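Side-chain contacts in putative iron binding protein (Bordetella pertussis Tohama I, PDB 1Y9U), which probably binds ferric iron in the periplasm through tyrosine side chains, as a solute-binding protein of bacterial iron uptake: residues A[16-21]-A[271-276]; A[203-208]-A[286-291]. All blocks are in the same frame, centred on the assembly; numbering follows the deposited sequence.

The two contacts lie with their centres about 14 Å apart, and their segments alternate along the chain in the order 16-21, 203-208, 271-276 and 286-291. Contact 1 sets the turn that leads into helix 20-30 against the end of helix 264-273; contact 2 sets the end of helix 198-206 against the short helix 287-291. They meet directly, since Asn274 of contact 1 hydrogen-bonds His203 of contact 2 (OD1 to NE2, 2.7 Å). Helix 198-206 also carries Tyr199 and Tyr200, which bind ferric iron in this protein, though none is bound in this model. Contact 1 borders that site and contact 2 lies a shell further out, illustrating how distant residues gather around it.

Contact 1: residues A[16-21]-A[271-276]; sequences PKLIQP and AQANYE
Leu18 and Ala273 carry most of this small surface contact, and Asn274 adds a lesser share. The closest CA atoms are those of Leu18 and Ala273, 5.3 Å apart. The methyl group of Ala273 points at the opposing turn and meets its backbone: CB lies 3.2 Å from the carbonyl O of Leu18, a close polar-apolar approach with no hydrogen bond across the segments. The leucine side chain follows a different route. With CG anti to the carbonyl carbon (chi1 -65°), one branch reaches along the helix end, and CD2 rests 4.0 Å from CB of Ala273. The same methyl lies 3.6 Å from the carbonyl O of Ala273 and 4.1 Å from CB of Asn274, so a single branch spans two successive residues.

Asn274 offers only its CB to the leucine; its amide makes hydrogen bonds to other partners. ND2 donates to OE2 of Glu276 at 2.9 Å along a nearly straight bond (168°), lying in the plane of its own amide but meeting the carboxylate from above its plane. OD1 accepts from His203, so both ends of the amide are engaged and its rotation should be well fixed. Glu276 OE2 also forms salt bridges with Arg14 and Arg105, which would be expected to stabilise its negative charge.

Tyr275, with positive phi, is the C-prime residue of a Schellman motif: its N bonds to Gln272 O, while Glu276 N returns to Ala271 O at 2.9 Å. The contact thus packs a leucine from the turn before helix 20-30 onto a Schellman-terminated helix, at the edge of the tyrosine iron site, where Asn274 touches Tyr199.

Contact 2: residues A[203-208]-A[286-291]; sequences HMKNAE and DAVVAS
The amide of Asn206 and the carboxylate of Asp286 face each other across the contact, their planes 69° apart, so they meet through their polar atoms without stacking. Methyl CG2 of Val288 sits above one face of the amide, displaced past its N and O atoms and nearer ND2 (3.4 Å); the ring of Tyr275 lies on the other side. ND2 donates to Asp286 OD2 at 3.1 Å, in the plane of its own amide; it reaches the oxygen on the syn side, 33° out of the carboxylate plane. ND2 also donates to Gly202 O, one turn back, so the amide is held both across the contact and by its own helix. A water donates to Asn206 OD1 and to Asp286 OD1 (2.8 Å), so that a direct and a water-mediated link join the same two side chains.

Asp286 is the N-cap of helix 287-291. Its CG, anti to the backbone N, brings the carboxylate to the helix start, where OD2 accepts weakly from the backbone N of both Val288 and Val289. One carboxylate oxygen thus caps this helix and receives the amide from the last turn of helix 198-206.

Beside the polar pair, Val288 turns its other methyl to the lysine: CG1 is 3.8 Å from Lys205 CB and 3.9 Å from its CD. The chain bends at chi4 (-78°), and NZ bonds the carbonyl oxygens of Gly217 and Ile220.

Contact 1: residues A[16-21]-A[271-276]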
loop_
_atom_site.group_PDB
_atom_site.type_symbol
_atom_site.label_atom_id
_atom_site.label_comp_id
_atom_site.label_asym_id
_atom_site.label_seq_id
_atom_site.Cartn_x
_atom_site.Cartn_y
_atom_site.Cartn_z
ATOM N N PRO A 16 -3.557 -9.705 -13.066
ATOM C CA PRO A 16 -4.974 -9.780 -13.448
ATOM C C PRO A 16 -5.843 -10.690 -12.562
ATOM O O PRO A 16 -7.053 -10.475 -12.486
ATOM C CB PRO A 16 -4.940 -10.296 -14.900
ATOM C CG PRO A 16 -3.507 -10.454 -15.285
ATOM C CD PRO A 16 -2.655 -9.901 -14.215
ATOM N N LYS A 17 -5.265 -11.682 -11.889
ATOM C CA LYS A 17 -6.089 -12.576 -11.077
ATOM C C LYS A 17 -6.625 -11.938 -9.786
ATOM O O LYS A 17 -7.643 -12.374 -9.271
ATOM C CB LYS A 17 -5.370 -13.896 -10.791
ATOM C CG LYS A 17 -5.278 -14.844 -12.005
ATOM C CD LYS A 17 -6.568 -14.934 -12.867
ATOM C CE LYS A 17 -6.469 -14.047 -14.114
ATOM N NZ LYS A 17 -7.688 -14.068 -14.960
ATOM N N LEU A 18 -5.976 -10.883 -9.299
ATOM C CA LEU A 18 -6.510 -10.071 -8.196
ATOM C C LEU A 18 -7.803 -9.338 -8.574
ATOM O O LEU A 18 -8.586 -8.946 -7.702
ATOM C CB LEU A 18 -5.480 -9.015 -7.763
ATOM C CG LEU A 18 -4.162 -9.512 -7.156
ATOM C CD1 LEU A 18 -3.216 -8.337 -6.988
ATOM C CD2 LEU A 18 -4.384 -10.238 -5.826
ATOM N N ILE A 19 -8.017 -9.143 -9.869
ATOM C CA ILE A 19 -9.104 -8.289 -10.339
ATOM C C ILE A 19 -10.029 -8.921 -11.378
ATOM O O ILE A 19 -11.030 -8.325 -11.707
ATOM C CB ILE A 19 -8.538 -6.974 -10.907
ATOM C CG1 ILE A 19 -7.536 -7.250 -12.036
ATOM C CG2 ILE A 19 -7.913 -6.151 -9.776
ATOM C CD1 ILE A 19 -6.928 -6.004 -12.643
ATOM N N GLN A 20 -9.731 -10.107 -11.907
ATOM C CA GLN A 20 -10.530 -10.584 -13.043
ATOM C C GLN A 20 -11.997 -10.815 -12.690
ATOM O O GLN A 20 -12.865 -10.431 -13.456
ATOM C CB GLN A 20 -9.909 -11.819 -13.720
ATOM C CG GLN A 20 -10.434 -12.069 -15.163
ATOM C CD GLN A 20 -10.189 -10.899 -16.108
ATOM O OE1 GLN A 20 -9.064 -10.419 -16.224
ATOM N NE2 GLN A 20 -11.248 -10.419 -16.762
ATOM N N PRO A 21 -12.302 -11.446 -11.561
ATOM C CA PRO A 21 -13.706 -11.620 -11.186
ATOM C C PRO A 21 -14.492 -10.304 -11.126
ATOM O O PRO A 21 -15.589 -10.240 -11.675
ATOM C CB PRO A 21 -13.618 -12.311 -9.826
ATOM C CG PRO A 21 -12.320 -13.080 -9.911
ATOM C CD PRO A 21 -11.395 -12.127 -10.606
ATOM N N ALA A 271 -10.417 -5.420 -2.337
ATOM C CA ALA A 271 -9.584 -5.411 -1.135
ATOM C C ALA A 271 -9.359 -6.816 -0.653
ATOM O O ALA A 271 -8.234 -7.157 -0.284
ATOM C CB ALA A 271 -10.207 -4.555 -0.039
ATOM N N GLN A 272 -10.390 -7.657 -0.677
ATOM C CA GLN A 272 -10.261 -9.050 -0.239
ATOM C C GLN A 272 -9.178 -9.785 -1.040
ATOM O O GLN A 272 -8.445 -10.610 -0.476
ATOM C CB GLN A 272 -11.611 -9.783 -0.323
ATOM C CG GLN A 272 -11.616 -11.290 0.080
ATOM C CD GLN A 272 -11.865 -11.541 1.582
ATOM O OE1 GLN A 272 -11.368 -12.533 2.148
ATOM N NE2 GLN A 272 -12.652 -10.674 2.215
ATOM N N ALA A 273 -9.016 -9.454 -2.323
ATOM C CA ALA A 273 -8.127 -10.211 -3.188
ATOM C C ALA A 273 -6.689 -10.266 -2.679
ATOM O O ALA A 273 -6.086 -11.324 -2.791
ATOM C CB ALA A 273 -8.153 -9.676 -4.598
ATOM N N ASN A 274 -6.131 -9.151 -2.172
ATOM C CA ASN A 274 -4.775 -9.160 -1.600
ATOM C C ASN A 274 -4.822 -8.829 -0.111
ATOM O O ASN A 274 -3.812 -8.437 0.431
ATOM C CB ASN A 274 -3.798 -8.184 -2.312
ATOM C CG ASN A 274 -2.335 -8.349 -1.870
ATOM O OD1 ASN A 274 -1.844 -9.469 -1.753
ATOM N ND2 ASN A 274 -1.641 -7.222 -1.621
ATOM N N TYR A 275 -5.980 -8.997 0.535
ATOM C CA TYR A 275 -6.186 -8.748 1.965
ATOM C C TYR A 275 -5.823 -7.326 2.378
ATOM O O TYR A 275 -5.347 -7.100 3.469
ATOM C CB TYR A 275 -5.438 -9.773 2.816
ATOM C CG TYR A 275 -5.965 -11.166 2.604
ATOM C CD1 TYR A 275 -5.209 -12.149 1.975
ATOM C CD2 TYR A 275 -7.234 -11.510 3.044
ATOM C CE1 TYR A 275 -5.712 -13.424 1.790
ATOM C CE2 TYR A 275 -7.734 -12.761 2.843
ATOM C CZ TYR A 275 -6.982 -13.713 2.237
ATOM O OH TYR A 275 -7.526 -14.968 2.076
ATOM N N GLU A 276 -6.038 -6.388 1.467
ATOM C CA GLU A 276 -5.817 -4.985 1.705
ATOM C C GLU A 276 -7.071 -4.367 2.320
ATOM O O GLU A 276 -8.073 -5.058 2.576
ATOM C CB GLU A 276 -5.420 -4.296 0.397
ATOM C CG GLU A 276 -4.033 -4.709 -0.065
ATOM C CD GLU A 276 -3.710 -4.305 -1.472
ATOM O OE1 GLU A 276 -4.612 -3.853 -2.220
ATOM O OE2 GLU A 276 -2.556 -4.530 -1.873
#

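Contact 2: residues A[203-208]-A[286-291]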
loop_
_atom_site.group_PDB
_atom_site.type_symbol
_atom_site.label_atom_id
_atom_site.label_comp_id
_atom_site.label_asym_id
_atom_site.label_seq_id
_atom_site.Cartn_x
_atom_site.Cartn_y
_atom_site.Cartn_z
ATOM N N HIS A 203 -2.815 -12.811 4.519
ATOM C CA HIS A 203 -2.414 -14.023 3.815
ATOM C C HIS A 203 -2.050 -15.134 4.775
ATOM O O HIS A 203 -2.536 -16.247 4.644
ATOM C CB HIS A 203 -1.237 -13.730 2.891
ATOM C CG HIS A 203 -1.616 -12.975 1.652
ATOM N ND1 HIS A 203 -2.280 -13.566 0.598
ATOM C CD2 HIS A 203 -1.443 -11.682 1.308
ATOM C CE1 HIS A 203 -2.501 -12.664 -0.339
ATOM N NE2 HIS A 203 -2.007 -11.513 0.067
ATOM N N MET A 204 -1.194 -14.855 5.741
ATOM C CA MET A 204 -0.691 -15.911 6.596
ATOM C C MET A 204 -1.751 -16.533 7.505
ATOM O O MET A 204 -1.820 -17.758 7.629
ATOM C CB MET A 204 0.478 -15.410 7.420
ATOM C CG MET A 204 1.743 -15.107 6.590
ATOM S SD MET A 204 3.175 -14.596 7.584
ATOM C CE MET A 204 2.696 -12.942 8.023
ATOM N N LYS A 205 -2.566 -15.697 8.130
ATOM C CA LYS A 205 -3.583 -16.185 9.055
ATOM C C LYS A 205 -4.727 -16.888 8.337
ATOM O O LYS A 205 -5.390 -17.756 8.929
ATOM C CB LYS A 205 -4.095 -15.078 9.970
ATOM C CG LYS A 205 -3.088 -14.636 11.008
ATOM C CD LYS A 205 -3.635 -13.581 11.961
ATOM C CE LYS A 205 -2.659 -13.224 13.116
ATOM N NZ LYS A 205 -2.651 -14.234 14.206
ATOM N N ASN A 206 -4.943 -16.547 7.063
ATOM C CA ASN A 206 -5.938 -17.247 6.253
ATOM C C ASN A 206 -5.398 -18.508 5.591
ATOM O O ASN A 206 -6.173 -19.264 4.985
ATOM C CB ASN A 206 -6.539 -16.310 5.201
ATOM C CG ASN A 206 -7.636 -15.454 5.750
ATOM O OD1 ASN A 206 -8.669 -15.963 6.211
ATOM N ND2 ASN A 206 -7.440 -14.140 5.714
ATOM N N ALA A 207 -4.095 -18.742 5.698
ATOM C CA ALA A 207 -3.522 -19.979 5.182
ATOM C C ALA A 207 -4.028 -21.163 6.003
ATOM O O ALA A 207 -4.368 -21.046 7.181
ATOM C CB ALA A 207 -1.996 -19.924 5.172
ATOM N N GLU A 208 -4.070 -22.329 5.383
ATOM C CA GLU A 208 -4.631 -23.467 6.088
ATOM C C GLU A 208 -3.655 -24.053 7.088
ATOM O O GLU A 208 -2.447 -24.017 6.903
ATOM C CB GLU A 208 -5.130 -24.541 5.136
ATOM C CG GLU A 208 -4.047 -25.278 4.401
ATOM C CD GLU A 208 -4.605 -26.314 3.430
ATOM O OE1 GLU A 208 -5.658 -26.923 3.732
ATOM O OE2 GLU A 208 -3.996 -26.509 2.374
ATOM N N ASP A 286 -12.378 -8.635 5.103
ATOM C CA ASP A 286 -11.940 -9.995 5.446
ATOM C C ASP A 286 -11.891 -10.139 6.969
ATOM O O ASP A 286 -11.461 -9.231 7.672
ATOM C CB ASP A 286 -10.565 -10.276 4.874
ATOM C CG ASP A 286 -10.041 -11.588 5.333
ATOM O OD1 ASP A 286 -10.551 -12.619 4.852
ATOM O OD2 ASP A 286 -9.171 -11.657 6.221
ATOM N N ALA A 287 -12.260 -11.315 7.476
ATOM C CA ALA A 287 -12.363 -11.520 8.908
ATOM C C ALA A 287 -11.034 -11.300 9.652
ATOM O O ALA A 287 -11.030 -10.765 10.731
ATOM C CB ALA A 287 -12.897 -12.916 9.213
ATOM N N VAL A 288 -9.938 -11.787 9.084
ATOM C CA VAL A 288 -8.625 -11.541 9.675
ATOM C C VAL A 288 -8.321 -10.032 9.703
ATOM O O VAL A 288 -7.909 -9.497 10.714
ATOM C CB VAL A 288 -7.520 -12.322 8.939
ATOM C CG1 VAL A 288 -6.158 -11.955 9.494
ATOM C CG2 VAL A 288 -7.762 -13.828 9.058
ATOM N N VAL A 289 -8.554 -9.354 8.590
ATOM C CA VAL A 289 -8.288 -7.919 8.537
ATOM C C VAL A 289 -9.133 -7.169 9.602
ATOM O O VAL A 289 -8.638 -6.302 10.306
ATOM C CB VAL A 289 -8.527 -7.375 7.126
ATOM C CG1 VAL A 289 -8.401 -5.827 7.115
ATOM C CG2 VAL A 289 -7.558 -8.000 6.138
ATOM N N ALA A 290 -10.409 -7.543 9.734
ATOM C CA ALA A 290 -11.281 -6.945 10.754
ATOM C C ALA A 290 -10.745 -7.149 12.168
ATOM O O ALA A 290 -10.869 -6.291 13.011
ATOM C CB ALA A 290 -12.700 -7.502 10.640
ATOM N N SER A 291 -10.117 -8.300 12.395
ATOM C CA SER A 291 -9.573 -8.646 13.708
ATOM C C SER A 291 -8.437 -7.748 14.146
ATOM O O SER A 291 -8.095 -7.706 15.326
ATOM C CB SER A 291 -9.135 -10.120 13.761
ATOM O OG SER A 291 -7.860 -10.333 13.179
HETATM O O HOH W 1 -10.866 -14.544 6.842
#